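Local atomic coordinates of 5-formaminoimidazole-4-carboxamide-1-(Beta)-D-ribofuranosyl 5'-monophosphate synthetase (Thermococcus kodakarensis, PDB entry 2PBZ), a protein that probably uses ATP, with magnesium or manganese, to form a carbon-nitrogen bond in purine (IMP) biosynthesis. Residues I8-S13 and V65-F70. Sequence-based numbering, arbitrary orientation.
Sequences IASHSS and VPHGSF
In the Rossmann-like N-terminal region of this ATP-grasp protein, the loop between strand 5-8 and helix 13-22 packs through His-11, Ser-10 and Ile-8 against the loop 65-70 that leads into helix 70-73; Gly-68 lies about 8 Å from a bound ATP. The rings of His-11 and His-67 are nearly parallel (19°) but offset so far that they barely overlap. His-11 CB, rather than its ring, makes the CH-pi contact with the His-67 ring, 3.8 Å from the centroid. Ser-10 O lies over the same face of His-67 and Phe-70 CE1 over the other, while Ile-8 O approaches the ring's edge, 2.9 Å from CE1. The His-11 ring, its CG anti to the backbone N (chi1 -173°), reaches onward over the type I turn 67-70, where Gly-68 CA makes a CH-pi contact 3.7 Å from the centroid. His-11 NE2 is hydrogen-bonded to Ile-269 O, which helps to fix the rotation of the ring. Ile-8 CD1 lies over one face of the Phe-70 ring, 4.1 Å from the centroid and 11° off the normal. The hydroxyls of Ser-10 and Ser-69 are joined by a hydrogen bond, OG to OG 3.0 Å.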
ATOM      1  N   ILE A   8      -9.044   6.733  24.135  1.00 36.04           N
ATOM      2  CA  ILE A   8      -9.055   8.108  23.660  1.00 35.69           C
ATOM      3  C   ILE A   8      -9.204   8.180  22.138  1.00 36.20           C
ATOM      4  O   ILE A   8      -8.689   7.338  21.415  1.00 36.70           O
ATOM      5  CB  ILE A   8      -7.770   8.843  24.091  1.00 34.93           C
ATOM      6  CG1 ILE A   8      -7.795   9.076  25.600  1.00 33.06           C
ATOM      7  CG2 ILE A   8      -7.627  10.161  23.349  1.00 35.54           C
ATOM      8  CD1 ILE A   8      -6.530   9.708  26.139  1.00 31.99           C
ATOM      9  N   ALA A   9      -9.916   9.194  21.663  1.00 36.84           N
ATOM     10  CA  ALA A   9     -10.141   9.378  20.237  1.00 38.57           C
ATOM     11  C   ALA A   9      -8.992  10.074  19.521  1.00 40.23           C
ATOM     12  O   ALA A   9      -8.918  11.301  19.479  1.00 40.26           O
ATOM     13  CB  ALA A   9     -11.408  10.151  20.016  1.00 38.11           C
ATOM     14  N   SER A  10      -8.098   9.271  18.951  1.00 42.86           N
ATOM     15  CA  SER A  10      -6.938   9.763  18.220  1.00 44.12           C
ATOM     16  C   SER A  10      -5.982   8.601  18.055  1.00 44.62           C
ATOM     17  O   SER A  10      -6.254   7.493  18.522  1.00 44.33           O
ATOM     18  CB  SER A  10      -6.236  10.872  18.987  1.00 45.55           C
ATOM     19  OG  SER A  10      -5.721  10.371  20.205  1.00 49.99           O
ATOM     20  N   HIS A  11      -4.862   8.871  17.390  1.00 44.70           N
ATOM     21  CA  HIS A  11      -3.831   7.869  17.134  1.00 43.77           C
ATOM     22  C   HIS A  11      -4.317   6.634  16.355  1.00 42.51           C
ATOM     23  O   HIS A  11      -4.093   6.520  15.153  1.00 44.26           O
ATOM     24  CB  HIS A  11      -3.192   7.416  18.450  1.00 43.88           C
ATOM     25  CG  HIS A  11      -2.005   6.521  18.262  1.00 43.97           C
ATOM     26  ND1 HIS A  11      -0.755   6.996  17.932  1.00 43.19           N
ATOM     27  CD2 HIS A  11      -1.890   5.171  18.304  1.00 43.32           C
ATOM     28  CE1 HIS A  11       0.076   5.981  17.780  1.00 42.80           C
ATOM     29  NE2 HIS A  11      -0.588   4.862  18.001  1.00 42.47           N
ATOM     30  N   SER A  12      -4.971   5.712  17.045  1.00 40.95           N
ATOM     31  CA  SER A  12      -5.450   4.496  16.408  1.00 39.45           C
ATOM     32  C   SER A  12      -6.725   3.964  17.044  1.00 38.00           C
ATOM     33  O   SER A  12      -6.927   2.759  17.098  1.00 38.29           O
ATOM     34  CB  SER A  12      -4.364   3.430  16.494  1.00 40.35           C
ATOM     35  OG  SER A  12      -4.020   3.197  17.841  1.00 38.85           O
ATOM     36  N   SER A  13      -7.577   4.867  17.523  1.00 35.57           N
ATOM     37  CA  SER A  13      -8.821   4.480  18.158  1.00 33.96           C
ATOM     38  C   SER A  13      -9.823   3.906  17.180  1.00 34.72           C
ATOM     39  O   SER A  13     -10.709   3.149  17.580  1.00 35.32           O
ATOM     40  CB  SER A  13      -9.446   5.671  18.884  1.00 34.76           C
ATOM     41  OG  SER A  13      -9.812   6.715  17.996  1.00 33.56           O
ATOM     42  N   VAL A  65      -7.214   0.062  27.071  1.00 47.78           N
ATOM     43  CA  VAL A  65      -6.455  -0.021  25.808  1.00 45.41           C
ATOM     44  C   VAL A  65      -5.739   1.283  25.387  1.00 42.36           C
ATOM     45  O   VAL A  65      -6.308   2.111  24.679  1.00 41.72           O
ATOM     46  CB  VAL A  65      -7.359  -0.417  24.632  1.00 44.60           C
ATOM     47  CG1 VAL A  65      -6.511  -0.610  23.390  1.00 45.34           C
ATOM     48  CG2 VAL A  65      -8.132  -1.678  24.957  1.00 44.05           C
ATOM     49  N   PRO A  66      -4.459   1.443  25.773  1.00 39.87           N
ATOM     50  CA  PRO A  66      -3.673   2.637  25.445  1.00 38.55           C
ATOM     51  C   PRO A  66      -3.084   2.692  24.024  1.00 37.03           C
ATOM     52  O   PRO A  66      -3.051   1.691  23.315  1.00 36.04           O
ATOM     53  CB  PRO A  66      -2.595   2.615  26.516  1.00 36.92           C
ATOM     54  CG  PRO A  66      -2.298   1.149  26.602  1.00 36.29           C
ATOM     55  CD  PRO A  66      -3.652   0.480  26.545  1.00 36.93           C
ATOM     56  N   HIS A  67      -2.634   3.879  23.627  1.00 36.51           N
ATOM     57  CA  HIS A  67      -2.022   4.105  22.322  1.00 36.01           C
ATOM     58  C   HIS A  67      -1.042   5.274  22.414  1.00 36.96           C
ATOM     59  O   HIS A  67      -0.771   5.763  23.502  1.00 37.91           O
ATOM     60  CB  HIS A  67      -3.098   4.350  21.248  1.00 36.49           C
ATOM     61  CG  HIS A  67      -3.989   5.525  21.514  1.00 36.40           C
ATOM     62  ND1 HIS A  67      -5.362   5.427  21.514  1.00 34.93           N
ATOM     63  CD2 HIS A  67      -3.706   6.825  21.759  1.00 36.09           C
ATOM     64  CE1 HIS A  67      -5.887   6.613  21.752  1.00 35.81           C
ATOM     65  NE2 HIS A  67      -4.903   7.479  21.903  1.00 35.97           N
ATOM     66  N   GLY A  68      -0.514   5.730  21.281  1.00 37.46           N
ATOM     67  CA  GLY A  68       0.473   6.799  21.302  1.00 37.67           C
ATOM     68  C   GLY A  68       0.095   8.197  21.753  1.00 39.24           C
ATOM     69  O   GLY A  68       0.893   9.110  21.621  1.00 41.88           O
ATOM     70  N   SER A  69      -1.100   8.387  22.290  1.00 40.92           N
ATOM     71  CA  SER A  69      -1.513   9.724  22.723  1.00 42.05           C
ATOM     72  C   SER A  69      -1.660   9.811  24.226  1.00 42.89           C
ATOM     73  O   SER A  69      -1.618  10.901  24.794  1.00 44.00           O
ATOM     74  CB  SER A  69      -2.852  10.121  22.074  1.00 41.93           C
ATOM     75  OG  SER A  69      -2.738  10.291  20.669  1.00 44.48           O
ATOM     76  N   PHE A  70      -1.820   8.656  24.864  1.00 43.26           N
ATOM     77  CA  PHE A  70      -2.016   8.597  26.307  1.00 44.60           C
ATOM     78  C   PHE A  70      -1.059   9.369  27.204  1.00 46.44           C
ATOM     79  O   PHE A  70      -1.479   9.958  28.186  1.00 46.97           O
ATOM     80  CB  PHE A  70      -2.088   7.145  26.757  1.00 41.85           C
ATOM     81  CG  PHE A  70      -3.424   6.530  26.533  1.00 40.27           C
ATOM     82  CD1 PHE A  70      -3.973   6.474  25.253  1.00 40.18           C
ATOM     83  CD2 PHE A  70      -4.179   6.077  27.605  1.00 40.53           C
ATOM     84  CE1 PHE A  70      -5.260   5.980  25.048  1.00 38.87           C
ATOM     85  CE2 PHE A  70      -5.470   5.579  27.416  1.00 38.50           C
ATOM     86  CZ  PHE A  70      -6.013   5.531  26.138  1.00 38.49           C
TER